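Long-range contacts in sulfur carrier protein ThiS adenylyltransferase (Escherichia coli, PDB 1ZUD), which catalyses the ATP-dependent adenylation of the C-terminal glycine carboxylate of the sulfur carrier ThiS, a step in thiamine diphosphate biosynthesis: residues I72-E77 / Q85-R90; T54-D59 / Q99-Q104; Y170-P175 / S238-C243. All blocks are in the same frame, centred on the assembly; numbering follows the deposited sequence.

After the N-terminal helices, strand 30-34 and helix 40-50, the chain enters strand 54-58, passes through a loop holding residues 72-77, forms helix 83-94 and returns as strand 99-103, outermost in the sheet within this chain. Contact 2 closes this excursion by pairing the two strands, and contact 1 is nested inside it, folding the loop back on the helix. The two touch: Gln88 NE2 lies 2.7 Å from Leu100 O, a probable hydrogen bond. Contact 3 follows and closes, through zinc, the loop containing helix 191-210 and strands 218-223 and 228-233, tying helix 170-173 to the segment beyond. The centres of contacts 1 and 3 lie about 36 Å apart, on opposite sides of the chain's centre.

Contact 1 of 3, residues I72-E77 / Q85-R90; sequences ILFTTE and QVSQQR
Thr75 OG1 is engaged by two side chains, one from its own loop and one from the helix: in one of the two conformers of Glu77 it donates to Glu77 OE1 at 2.9 Å, and it accepts from Arg90 NH2 at 3.2 Å. The arginine bond is nearly straight, 166° at the hydrogen, and OG1 sits at the edge of the guanidinium, only 8° out of its plane. Glu77 OE1, in contrast, is met from above the carboxylate plane. With chi1 at 69°, OG1 lies between the backbone N and the carbonyl carbon of Thr75, which leaves CG2 beside the guanidinium, 3.4 Å from Arg90 NH1. Asp78 adds a long, weak ion pair to NH2, and its carboxylate also accepts from the backbone N of Thr75.

The apolar half begins at the base of the same arginine and continues one turn back on the helix, at Val86 and Ser87. The side chains of Leu73 and Arg90 run antiparallel, with leucine CD1 beside arginine CB, while Leu73 CD2 reaches Ser87. The Phe74 ring presents its edge to Ser87 OG, 3.3 Å from CE2 and close to the ring plane; this hydroxyl is hydrogen-bonded to Lys83 O within the helix. Val86 CG1 packs at 3.5 Å from Phe74 CD2. Phe74 also touches Lys83, an ATP-binding residue, and Thr41. The loop thus lies against the helix of a Rossmann-like fold beside the nucleotide site of the ThiF family.

Contact 2 of 3, residues T54-D59 / Q99-Q104; sequences TLVLAD and QLTALQ
Leu55 and Leu100 project together from one face of two neighbouring parallel strands, 54-58 and 99-103. The pair forms a beta-alpha-beta crossover of the Rossmann-like sheet, with helix 83-94 in the connection. The short segments run 18° from parallel with axes 4.8 Å apart at closest approach, and 99-103 is the outermost strand on its side of the sheet within this chain.

Leu103 can be followed outward on the other face. Its CB stands 4.0 Å from Ala58 CB, the residue directly across. CG then turns toward the preceding residue on that face, approaching Val56 CG1, and CD1 finishes 3.5 Å from the same methyl. The valine offers that branch because its CG1 is anti to the backbone N, chi1 -175°, while its CG2 lies near Thr101 CB. Thr54 and Gln99 continue this face; the glutamine bends at chi2, and its NE2 donates to Thr101 OG1 nearly in the amide plane.

On the face of Leu55 and Leu57, Leu100 CD2 is 3.7 Å from Leu55 CD1. Helix 83-94 meets Leu100 through Leu91 and Thr92, and helix 40-50 meets Leu55 and Leu57, so both helices flank this side of the sheet.

Five backbone bonds zip the strands. Leu55 and Leu57 each donate to the edge strand and accept from it, as Leu57 N to Thr101 O at 2.8 Å and Leu103 N to Leu57 O illustrate. The last donor is the amide of Asp59, an ATP-binding residue whose carboxylate is held by the backbone N atoms of Leu36 and Asp61. Its bond is the most bent of the five: Asp59 N to Leu103 O, 3.1 Å with 153° at the hydrogen.

Contact 3 of 3, residues Y170-P175 / S238-C243; sequences YRCLWP and SGCPVC. With ZN (zinc ion), chain H.
Cys172 SG and Cys243 SG are 3.4 Å apart because both bind the same zinc ion, the tightly packed centre of this contact. Zinc lies 2.3 Å from Cys172 SG, 2.2 Å from Cys240 SG and 2.4 Å from Cys243 SG, and Cys169 supplies the fourth thiolate. Within the 238-243 loop, Cys240 SG also accepts the amides of Val242 and Cys243, the latter bond nearly straight at 172°. Cys240 turns its sulfur away from its own backbone N (chi1 -177°), toward the metal and these two amides; such N-H donors would be expected to stabilise a thiolate.

The flank nearer solvent, at the exposed Pro241, is still closely packed. Bent at chi2 (77°), the Arg171 chain passes Cys240 SG with CG at 3.7 Å, and the CG-CD edge of Pro241 stands on one face of the guanidinium, CD over its centre and 3.5 Å from CZ. Pro175 CA backs the opposite face, toward its rim. Only Val242 is loose, its CG2 4.0 Å from Arg171 CB. Nearby, Gly239 N bonds Glu44 of the ThiS chain. Two CxxC pairs from distant parts of the chain thus form a Cys4 zinc site of the HesA/MoeB/ThiF family.

Contact 1 of 3, residues I72-E77 / Q85-R90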
ATOM      1  N   ILE C  72      -5.163 -13.281  -3.040  1.00 26.84           N
ATOM      2  CA  ILE C  72      -5.032 -13.172  -4.501  1.00 31.67           C
ATOM      3  C   ILE C  72      -4.197 -14.154  -5.276  1.00 31.73           C
ATOM      4  O   ILE C  72      -4.187 -14.123  -6.513  1.00 32.12           O
ATOM      5  CB  ILE C  72      -4.544 -11.757  -4.903  0.50 32.00           C
ATOM      6  CG1 ILE C  72      -3.095 -11.561  -4.436  0.50 33.98           C
ATOM      7  CG2 ILE C  72      -5.475 -10.695  -4.320  0.50 32.84           C
ATOM      8  CD1 ILE C  72      -2.555 -10.178  -4.692  0.50 36.10           C
ATOM      9  N   LEU C  73      -3.486 -15.015  -4.575  1.00 30.76           N
ATOM     10  CA  LEU C  73      -2.666 -16.015  -5.216  1.00 30.06           C
ATOM     11  C   LEU C  73      -3.503 -17.259  -5.545  1.00 26.52           C
ATOM     12  O   LEU C  73      -3.131 -18.018  -6.421  1.00 29.45           O
ATOM     13  CB  LEU C  73      -1.535 -16.407  -4.267  1.00 28.29           C
ATOM     14  CG  LEU C  73      -0.422 -17.360  -4.669  1.00 34.50           C
ATOM     15  CD1 LEU C  73       0.215 -16.726  -5.946  1.00 24.20           C
ATOM     16  CD2 LEU C  73       0.670 -17.512  -3.497  1.00 23.26           C
ATOM     17  N   PHE C  74      -4.632 -17.441  -4.855  1.00 24.30           N
ATOM     18  CA  PHE C  74      -5.477 -18.631  -4.991  1.00 26.23           C
ATOM     19  C   PHE C  74      -6.689 -18.501  -5.936  1.00 27.80           C
ATOM     20  O   PHE C  74      -7.058 -17.416  -6.300  1.00 24.21           O
ATOM     21  CB  PHE C  74      -5.966 -19.030  -3.595  1.00 25.72           C
ATOM     22  CG  PHE C  74      -4.864 -19.057  -2.567  1.00 23.95           C
ATOM     23  CD1 PHE C  74      -5.024 -18.457  -1.343  1.00 25.98           C
ATOM     24  CD2 PHE C  74      -3.661 -19.728  -2.844  1.00 27.54           C
ATOM     25  CE1 PHE C  74      -3.989 -18.518  -0.385  1.00 25.42           C
ATOM     26  CE2 PHE C  74      -2.639 -19.799  -1.909  1.00 28.70           C
ATOM     27  CZ  PHE C  74      -2.813 -19.187  -0.673  1.00 20.65           C
ATOM     28  N   THR C  75      -7.285 -19.613  -6.349  1.00 24.02           N
ATOM     29  CA  THR C  75      -8.455 -19.511  -7.207  1.00 26.61           C
ATOM     30  C   THR C  75      -9.513 -20.500  -6.739  1.00 28.76           C
ATOM     31  O   THR C  75      -9.308 -21.296  -5.806  1.00 28.06           O
ATOM     32  CB  THR C  75      -8.129 -19.814  -8.689  1.00 27.84           C
ATOM     33  OG1 THR C  75      -7.822 -21.194  -8.832  1.00 30.97           O
ATOM     34  CG2 THR C  75      -6.955 -18.989  -9.177  1.00 30.90           C
ATOM     35  N   THR C  76     -10.670 -20.447  -7.379  1.00 28.86           N
ATOM     36  CA  THR C  76     -11.745 -21.335  -7.001  1.00 25.98           C
ATOM     37  C   THR C  76     -11.313 -22.789  -7.184  1.00 29.11           C
ATOM     38  O   THR C  76     -11.755 -23.658  -6.444  1.00 27.12           O
ATOM     39  CB  THR C  76     -13.044 -21.007  -7.840  1.00 33.86           C
ATOM     40  OG1 THR C  76     -13.569 -19.749  -7.413  1.00 34.85           O
ATOM     41  CG2 THR C  76     -14.135 -22.011  -7.605  1.00 41.22           C
ATOM     42  N   GLU C  77     -10.432 -23.050  -8.144  1.00 29.05           N
ATOM     43  CA  GLU C  77      -9.964 -24.418  -8.384  1.00 35.73           C
ATOM     44  C   GLU C  77      -9.064 -24.927  -7.256  1.00 37.08           C
ATOM     45  O   GLU C  77      -8.804 -26.122  -7.153  1.00 33.98           O
ATOM     46  CB  GLU C  77      -9.189 -24.518  -9.713  0.50 37.43           C
ATOM     47  CG  GLU C  77     -10.024 -24.232 -10.966  0.50 48.46           C
ATOM     48  CD  GLU C  77      -9.879 -22.790 -11.470  0.50 54.07           C
ATOM     49  OE1 GLU C  77      -9.943 -21.845 -10.639  0.50 54.63           O
ATOM     50  OE2 GLU C  77      -9.705 -22.608 -12.702  0.50 52.73           O
ATOM     51  N   GLN C  85       1.319 -25.675  -0.537  1.00 24.41           N
ATOM     52  CA  GLN C  85       1.521 -26.430  -1.780  1.00 23.76           C
ATOM     53  C   GLN C  85       0.999 -25.659  -2.981  1.00 23.65           C
ATOM     54  O   GLN C  85       1.673 -25.570  -4.019  1.00 27.65           O
ATOM     55  CB  GLN C  85       0.818 -27.786  -1.682  1.00 29.16           C
ATOM     56  CG  GLN C  85       0.646 -28.552  -3.020  1.00 38.07           C
ATOM     57  CD  GLN C  85      -0.213 -29.830  -2.850  1.00 45.94           C
ATOM     58  OE1 GLN C  85      -1.114 -30.102  -3.655  1.00 54.42           O
ATOM     59  NE2 GLN C  85       0.066 -30.602  -1.804  1.00 46.74           N
ATOM     60  N   VAL C  86      -0.231 -25.147  -2.862  1.00 27.53           N
ATOM     61  CA  VAL C  86      -0.868 -24.353  -3.910  1.00 22.97           C
ATOM     62  C   VAL C  86      -0.005 -23.114  -4.219  1.00 25.74           C
ATOM     63  O   VAL C  86       0.200 -22.759  -5.377  1.00 22.90           O
ATOM     64  CB  VAL C  86      -2.309 -23.870  -3.449  1.00 27.04           C
ATOM     65  CG1 VAL C  86      -2.853 -22.818  -4.391  1.00 27.27           C
ATOM     66  CG2 VAL C  86      -3.286 -25.072  -3.366  1.00 24.23           C
ATOM     67  N   SER C  87       0.469 -22.443  -3.170  1.00 21.92           N
ATOM     68  CA  SER C  87       1.312 -21.243  -3.301  1.00 23.92           C
ATOM     69  C   SER C  87       2.602 -21.579  -4.050  1.00 23.97           C
ATOM     70  O   SER C  87       2.999 -20.858  -4.964  1.00 24.48           O
ATOM     71  CB  SER C  87       1.678 -20.680  -1.896  1.00 21.01           C
ATOM     72  OG  SER C  87       0.529 -20.149  -1.216  1.00 26.55           O
ATOM     73  N   GLN C  88       3.255 -22.672  -3.654  1.00 22.62           N
ATOM     74  CA  GLN C  88       4.498 -23.106  -4.320  1.00 23.64           C
ATOM     75  C   GLN C  88       4.185 -23.374  -5.798  1.00 28.14           C
ATOM     76  O   GLN C  88       4.923 -22.914  -6.675  1.00 24.53           O
ATOM     77  CB  GLN C  88       5.028 -24.395  -3.633  0.50 22.50           C
ATOM     78  CG  GLN C  88       6.260 -25.123  -4.254  0.50 23.48           C
ATOM     79  CD  GLN C  88       6.591 -26.419  -3.502  0.50 26.96           C
ATOM     80  OE1 GLN C  88       5.728 -27.289  -3.315  0.50 27.84           O
ATOM     81  NE2 GLN C  88       7.837 -26.544  -3.047  0.50 27.71           N
ATOM     82  N   GLN C  89       3.057 -24.025  -6.091  1.00 23.84           N
ATOM     83  CA  GLN C  89       2.747 -24.321  -7.500  1.00 29.78           C
ATOM     84  C   GLN C  89       2.411 -23.078  -8.322  1.00 27.48           C
ATOM     85  O   GLN C  89       2.857 -22.907  -9.448  1.00 27.01           O
ATOM     86  CB  GLN C  89       1.581 -25.329  -7.556  1.00 33.03           C
ATOM     87  CG  GLN C  89       2.001 -26.649  -6.965  1.00 44.55           C
ATOM     88  CD  GLN C  89       0.903 -27.697  -6.959  1.00 47.99           C
ATOM     89  OE1 GLN C  89      -0.260 -27.405  -7.249  1.00 52.45           O
ATOM     90  NE2 GLN C  89       1.268 -28.924  -6.603  1.00 47.87           N
ATOM     91  N   ARG C  90       1.598 -22.195  -7.752  1.00 23.78           N
ATOM     92  CA  ARG C  90       1.256 -20.987  -8.478  1.00 28.30           C
ATOM     93  C   ARG C  90       2.469 -20.063  -8.685  1.00 29.73           C
ATOM     94  O   ARG C  90       2.641 -19.465  -9.754  1.00 29.30           O
ATOM     95  CB  ARG C  90       0.146 -20.255  -7.747  1.00 29.48           C
ATOM     96  CG  ARG C  90      -1.198 -20.976  -7.901  1.00 48.30           C
ATOM     97  CD  ARG C  90      -1.349 -21.472  -9.357  1.00 60.82           C
ATOM     98  NE  ARG C  90      -2.644 -22.075  -9.672  1.00 67.81           N
ATOM     99  CZ  ARG C  90      -3.813 -21.504  -9.406  1.00 69.00           C
ATOM    100  NH1 ARG C  90      -3.849 -20.313  -8.814  1.00 68.44           N
ATOM    101  NH2 ARG C  90      -4.943 -22.124  -9.729  1.00 68.65           N
TER

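Contact 2 of 3, residues T54-D59 / Q99-Q104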
ATOM      1  N   THR C  54      15.472 -17.663  -2.894  1.00 27.01           N
ATOM      2  CA  THR C  54      14.772 -18.736  -2.179  1.00 27.59           C
ATOM      3  C   THR C  54      13.647 -18.169  -1.316  1.00 25.12           C
ATOM      4  O   THR C  54      13.853 -17.262  -0.507  1.00 20.47           O
ATOM      5  CB  THR C  54      15.711 -19.541  -1.256  1.00 29.59           C
ATOM      6  OG1 THR C  54      16.822 -20.013  -2.013  1.00 31.60           O
ATOM      7  CG2 THR C  54      14.977 -20.763  -0.664  1.00 29.57           C
ATOM      8  N   LEU C  55      12.457 -18.686  -1.514  1.00 22.15           N
ATOM      9  CA  LEU C  55      11.324 -18.285  -0.693  1.00 22.76           C
ATOM     10  C   LEU C  55      10.823 -19.510   0.029  1.00 24.92           C
ATOM     11  O   LEU C  55      10.536 -20.549  -0.596  1.00 25.24           O
ATOM     12  CB  LEU C  55      10.139 -17.747  -1.516  1.00 25.63           C
ATOM     13  CG  LEU C  55      10.293 -16.471  -2.285  1.00 31.47           C
ATOM     14  CD1 LEU C  55       8.973 -16.213  -3.054  1.00 31.69           C
ATOM     15  CD2 LEU C  55      10.597 -15.324  -1.293  1.00 34.45           C
ATOM     16  N   VAL C  56      10.698 -19.396   1.341  1.00 18.79           N
ATOM     17  CA  VAL C  56      10.159 -20.488   2.124  1.00 17.88           C
ATOM     18  C   VAL C  56       8.756 -20.021   2.533  1.00 21.04           C
ATOM     19  O   VAL C  56       8.591 -18.940   3.095  1.00 23.36           O
ATOM     20  CB  VAL C  56      11.128 -20.808   3.330  1.00 19.56           C
ATOM     21  CG1 VAL C  56      10.636 -22.043   4.111  1.00 15.65           C
ATOM     22  CG2 VAL C  56      12.537 -21.186   2.767  1.00 20.95           C
ATOM     23  N   LEU C  57       7.743 -20.845   2.236  1.00 18.73           N
ATOM     24  CA  LEU C  57       6.345 -20.465   2.412  1.00 22.17           C
ATOM     25  C   LEU C  57       5.749 -21.408   3.419  1.00 24.77           C
ATOM     26  O   LEU C  57       5.573 -22.575   3.139  1.00 26.70           O
ATOM     27  CB  LEU C  57       5.644 -20.573   1.032  0.50 18.77           C
ATOM     28  CG  LEU C  57       6.432 -19.963  -0.181  0.50 23.09           C
ATOM     29  CD1 LEU C  57       6.162 -20.715  -1.501  0.50 20.05           C
ATOM     30  CD2 LEU C  57       6.040 -18.493  -0.352  0.50 18.42           C
ATOM     31  N   ALA C  58       5.404 -20.884   4.580  1.00 21.46           N
ATOM     32  CA  ALA C  58       4.872 -21.725   5.656  1.00 22.61           C
ATOM     33  C   ALA C  58       3.427 -21.334   5.984  1.00 26.42           C
ATOM     34  O   ALA C  58       3.124 -20.144   6.199  1.00 25.02           O
ATOM     35  CB  ALA C  58       5.796 -21.553   6.925  1.00 21.72           C
ATOM     36  N   ASP C  59       2.529 -22.316   6.019  1.00 20.01           N
ATOM     37  CA  ASP C  59       1.140 -22.040   6.412  1.00 23.23           C
ATOM     38  C   ASP C  59       0.507 -23.397   6.732  1.00 21.97           C
ATOM     39  O   ASP C  59       0.846 -24.393   6.105  1.00 24.04           O
ATOM     40  CB  ASP C  59       0.361 -21.333   5.278  1.00 26.98           C
ATOM     41  CG  ASP C  59      -1.018 -20.731   5.748  1.00 40.94           C
ATOM     42  OD1 ASP C  59      -1.125 -19.509   6.087  1.00 37.13           O
ATOM     43  OD2 ASP C  59      -2.014 -21.494   5.777  1.00 48.39           O
ATOM     44  N   GLN C  99      14.094 -20.875  -6.170  1.00 22.81           N
ATOM     45  CA  GLN C  99      13.810 -21.991  -5.269  1.00 26.83           C
ATOM     46  C   GLN C  99      12.557 -21.739  -4.409  1.00 26.22           C
ATOM     47  O   GLN C  99      12.526 -20.803  -3.582  1.00 30.07           O
ATOM     48  CB  GLN C  99      15.038 -22.238  -4.374  1.00 26.97           C
ATOM     49  CG  GLN C  99      14.856 -23.297  -3.296  1.00 35.31           C
ATOM     50  CD  GLN C  99      14.378 -24.643  -3.835  1.00 45.62           C
ATOM     51  OE1 GLN C  99      14.911 -25.159  -4.823  1.00 47.97           O
ATOM     52  NE2 GLN C  99      13.374 -25.226  -3.174  1.00 48.51           N
ATOM     53  N   LEU C 100      11.517 -22.546  -4.583  1.00 25.94           N
ATOM     54  CA  LEU C 100      10.300 -22.323  -3.779  1.00 24.98           C
ATOM     55  C   LEU C 100      10.035 -23.479  -2.840  1.00 24.38           C
ATOM     56  O   LEU C 100       9.700 -24.550  -3.275  1.00 25.13           O
ATOM     57  CB  LEU C 100       9.086 -22.064  -4.696  1.00 28.45           C
ATOM     58  CG  LEU C 100       9.158 -20.787  -5.569  1.00 33.40           C
ATOM     59  CD1 LEU C 100       8.001 -20.778  -6.601  1.00 30.56           C
ATOM     60  CD2 LEU C 100       9.092 -19.511  -4.685  1.00 27.93           C
ATOM     61  N   THR C 101      10.172 -23.249  -1.534  1.00 20.93           N
ATOM     62  CA  THR C 101       9.990 -24.306  -0.552  1.00 26.76           C
ATOM     63  C   THR C 101       8.692 -24.199   0.249  1.00 27.53           C
ATOM     64  O   THR C 101       8.411 -23.166   0.855  1.00 23.98           O
ATOM     65  CB  THR C 101      11.208 -24.290   0.404  1.00 30.62           C
ATOM     66  OG1 THR C 101      12.376 -24.506  -0.377  1.00 38.55           O
ATOM     67  CG2 THR C 101      11.100 -25.353   1.509  1.00 26.43           C
ATOM     68  N   ALA C 102       7.923 -25.282   0.250  1.00 24.28           N
ATOM     69  CA  ALA C 102       6.626 -25.348   0.943  1.00 28.10           C
ATOM     70  C   ALA C 102       6.703 -26.018   2.270  1.00 25.84           C
ATOM     71  O   ALA C 102       7.169 -27.144   2.341  1.00 28.48           O
ATOM     72  CB  ALA C 102       5.584 -26.153   0.071  1.00 27.24           C
ATOM     73  N   LEU C 103       6.237 -25.357   3.323  1.00 27.67           N
ATOM     74  CA  LEU C 103       6.181 -25.981   4.671  1.00 28.33           C
ATOM     75  C   LEU C 103       4.718 -25.910   5.120  1.00 28.29           C
ATOM     76  O   LEU C 103       4.228 -24.830   5.546  1.00 26.32           O
ATOM     77  CB  LEU C 103       7.025 -25.208   5.708  1.00 24.64           C
ATOM     78  CG  LEU C 103       8.500 -25.007   5.330  1.00 33.67           C
ATOM     79  CD1 LEU C 103       9.258 -24.274   6.466  1.00 29.80           C
ATOM     80  CD2 LEU C 103       9.148 -26.364   5.124  1.00 36.39           C
ATOM     81  N   GLN C 104       4.003 -27.026   5.023  1.00 25.06           N
ATOM     82  CA  GLN C 104       2.601 -27.028   5.432  1.00 24.95           C
ATOM     83  C   GLN C 104       2.593 -27.305   6.944  1.00 29.79           C
ATOM     84  O   GLN C 104       2.405 -28.440   7.390  1.00 28.28           O
ATOM     85  CB  GLN C 104       1.814 -28.113   4.701  1.00 27.48           C
ATOM     86  CG  GLN C 104       0.298 -28.069   4.946  1.00 27.17           C
ATOM     87  CD  GLN C 104      -0.388 -26.815   4.394  1.00 31.85           C
ATOM     88  OE1 GLN C 104       0.139 -26.105   3.517  1.00 25.10           O
ATOM     89  NE2 GLN C 104      -1.573 -26.542   4.905  1.00 27.20           N
TER

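Contact 3 of 3, residues Y170-P175 / S238-C243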
ATOM      1  N   TYR C 170       9.409  -6.667  18.862  1.00 21.30           N
ATOM      2  CA  TYR C 170       7.919  -6.645  18.854  1.00 23.70           C
ATOM      3  C   TYR C 170       7.380  -6.666  20.289  1.00 27.48           C
ATOM      4  O   TYR C 170       6.361  -6.028  20.624  1.00 22.96           O
ATOM      5  CB  TYR C 170       7.374  -7.868  18.103  1.00 26.43           C
ATOM      6  CG  TYR C 170       5.854  -7.915  17.934  1.00 27.38           C
ATOM      7  CD1 TYR C 170       5.227  -7.313  16.839  1.00 26.00           C
ATOM      8  CD2 TYR C 170       5.072  -8.644  18.822  1.00 25.10           C
ATOM      9  CE1 TYR C 170       3.833  -7.456  16.624  1.00 22.25           C
ATOM     10  CE2 TYR C 170       3.724  -8.789  18.626  1.00 31.00           C
ATOM     11  CZ  TYR C 170       3.108  -8.200  17.527  1.00 23.97           C
ATOM     12  OH  TYR C 170       1.765  -8.408  17.376  1.00 27.82           O
ATOM     13  N   ARG C 171       8.095  -7.402  21.137  1.00 23.64           N
ATOM     14  CA  ARG C 171       7.732  -7.525  22.548  1.00 27.19           C
ATOM     15  C   ARG C 171       7.981  -6.221  23.330  1.00 26.28           C
ATOM     16  O   ARG C 171       7.360  -6.025  24.367  1.00 32.40           O
ATOM     17  CB  ARG C 171       8.490  -8.713  23.184  1.00 29.38           C
ATOM     18  CG  ARG C 171       8.412  -8.821  24.719  1.00 35.07           C
ATOM     19  CD  ARG C 171       7.106  -9.358  25.220  1.00 37.23           C
ATOM     20  NE  ARG C 171       7.061  -9.393  26.689  1.00 36.97           N
ATOM     21  CZ  ARG C 171       7.075  -8.317  27.481  1.00 35.24           C
ATOM     22  NH1 ARG C 171       7.143  -7.066  26.993  1.00 30.03           N
ATOM     23  NH2 ARG C 171       6.987  -8.483  28.789  1.00 40.81           N
ATOM     24  N   CYS C 172       8.827  -5.319  22.854  1.00 24.40           N
ATOM     25  CA  CYS C 172       8.994  -4.027  23.580  1.00 23.28           C
ATOM     26  C   CYS C 172       7.733  -3.181  23.433  1.00 24.51           C
ATOM     27  O   CYS C 172       7.354  -2.409  24.318  1.00 25.13           O
ATOM     28  CB  CYS C 172      10.161  -3.176  23.046  1.00 22.82           C
ATOM     29  SG  CYS C 172      11.831  -3.863  23.311  1.00 26.22           S
ATOM     30  N   LEU C 173       7.081  -3.317  22.283  1.00 22.59           N
ATOM     31  CA  LEU C 173       5.871  -2.552  21.989  1.00 18.13           C
ATOM     32  C   LEU C 173       4.600  -3.197  22.538  1.00 19.84           C
ATOM     33  O   LEU C 173       3.710  -2.513  23.033  1.00 25.51           O
ATOM     34  CB  LEU C 173       5.748  -2.410  20.449  1.00 23.53           C
ATOM     35  CG  LEU C 173       4.490  -1.749  19.887  1.00 22.74           C
ATOM     36  CD1 LEU C 173       4.400  -0.320  20.454  1.00 20.15           C
ATOM     37  CD2 LEU C 173       4.574  -1.703  18.313  1.00 22.73           C
ATOM     38  N   TRP C 174       4.491  -4.516  22.345  1.00 22.02           N
ATOM     39  CA  TRP C 174       3.349  -5.307  22.759  1.00 21.55           C
ATOM     40  C   TRP C 174       3.760  -6.353  23.796  1.00 26.84           C
ATOM     41  O   TRP C 174       4.349  -7.417  23.465  1.00 25.66           O
ATOM     42  CB  TRP C 174       2.737  -6.057  21.541  1.00 24.76           C
ATOM     43  CG  TRP C 174       2.307  -5.120  20.418  1.00 23.23           C
ATOM     44  CD1 TRP C 174       2.774  -5.128  19.132  1.00 24.78           C
ATOM     45  CD2 TRP C 174       1.354  -4.041  20.495  1.00 27.34           C
ATOM     46  NE1 TRP C 174       2.173  -4.122  18.409  1.00 22.04           N
ATOM     47  CE2 TRP C 174       1.299  -3.442  19.212  1.00 23.28           C
ATOM     48  CE3 TRP C 174       0.534  -3.529  21.521  1.00 30.10           C
ATOM     49  CZ2 TRP C 174       0.466  -2.354  18.921  1.00 23.27           C
ATOM     50  CZ3 TRP C 174      -0.306  -2.447  21.235  1.00 31.50           C
ATOM     51  CH2 TRP C 174      -0.331  -1.871  19.945  1.00 26.78           C
ATOM     52  N   PRO C 175       3.456  -6.077  25.066  1.00 29.96           N
ATOM     53  CA  PRO C 175       3.829  -7.071  26.081  1.00 32.61           C
ATOM     54  C   PRO C 175       2.796  -8.205  26.057  1.00 34.70           C
ATOM     55  O   PRO C 175       3.064  -9.302  26.508  1.00 37.24           O
ATOM     56  CB  PRO C 175       3.769  -6.282  27.408  1.00 34.45           C
ATOM     57  CG  PRO C 175       3.944  -4.811  26.999  1.00 35.75           C
ATOM     58  CD  PRO C 175       3.192  -4.744  25.653  1.00 29.27           C
ATOM     59  N   SER C 238      13.363  -1.259  28.619  1.00 37.15           N
ATOM     60  CA  SER C 238      14.455  -1.719  29.480  1.00 39.70           C
ATOM     61  C   SER C 238      14.263  -3.115  29.997  1.00 35.72           C
ATOM     62  O   SER C 238      15.210  -3.898  30.048  1.00 40.95           O
ATOM     63  CB  SER C 238      14.612  -0.798  30.700  1.00 45.48           C
ATOM     64  OG  SER C 238      15.392   0.336  30.367  1.00 54.83           O
ATOM     65  N   GLY C 239      13.060  -3.419  30.444  1.00 32.58           N
ATOM     66  CA  GLY C 239      12.845  -4.750  30.969  1.00 34.08           C
ATOM     67  C   GLY C 239      12.372  -5.760  29.920  1.00 37.46           C
ATOM     68  O   GLY C 239      11.843  -6.813  30.289  1.00 41.51           O
ATOM     69  N   CYS C 240      12.553  -5.494  28.625  1.00 34.63           N
ATOM     70  CA  CYS C 240      12.085  -6.496  27.634  1.00 29.85           C
ATOM     71  C   CYS C 240      12.728  -7.871  27.849  1.00 27.40           C
ATOM     72  O   CYS C 240      13.931  -8.012  27.803  1.00 28.62           O
ATOM     73  CB  CYS C 240      12.383  -6.042  26.183  1.00 29.84           C
ATOM     74  SG  CYS C 240      11.705  -7.267  24.979  1.00 28.11           S
ATOM     75  N   PRO C 241      11.919  -8.913  28.061  1.00 30.70           N
ATOM     76  CA  PRO C 241      12.496 -10.256  28.271  1.00 32.13           C
ATOM     77  C   PRO C 241      13.104 -10.913  27.032  1.00 32.91           C
ATOM     78  O   PRO C 241      13.749 -11.933  27.137  1.00 31.91           O
ATOM     79  CB  PRO C 241      11.330 -11.064  28.815  1.00 28.90           C
ATOM     80  CG  PRO C 241      10.122 -10.380  28.169  1.00 33.35           C
ATOM     81  CD  PRO C 241      10.455  -8.905  28.237  1.00 26.49           C
ATOM     82  N   VAL C 242      12.914 -10.311  25.863  1.00 25.10           N
ATOM     83  CA  VAL C 242      13.454 -10.859  24.627  1.00 24.16           C
ATOM     84  C   VAL C 242      14.739 -10.178  24.187  1.00 23.79           C
ATOM     85  O   VAL C 242      15.742 -10.832  23.955  1.00 24.61           O
ATOM     86  CB  VAL C 242      12.405 -10.751  23.422  1.00 25.98           C
ATOM     87  CG1 VAL C 242      13.075 -11.170  22.089  1.00 25.42           C
ATOM     88  CG2 VAL C 242      11.227 -11.643  23.681  1.00 23.28           C
ATOM     89  N   CYS C 243      14.741  -8.860  24.061  1.00 24.04           N
ATOM     90  CA  CYS C 243      15.940  -8.190  23.575  1.00 29.04           C
ATOM     91  C   CYS C 243      16.616  -7.431  24.730  1.00 30.84           C
ATOM     92  O   CYS C 243      17.589  -6.726  24.514  1.00 31.59           O
ATOM     93  CB  CYS C 243      15.591  -7.172  22.453  1.00 20.48           C
ATOM     94  SG  CYS C 243      14.663  -5.681  23.027  1.00 30.10           S
TER
HETATM   95 ZN    ZN H 502      12.286  -6.111  23.139  1.00 28.07          ZN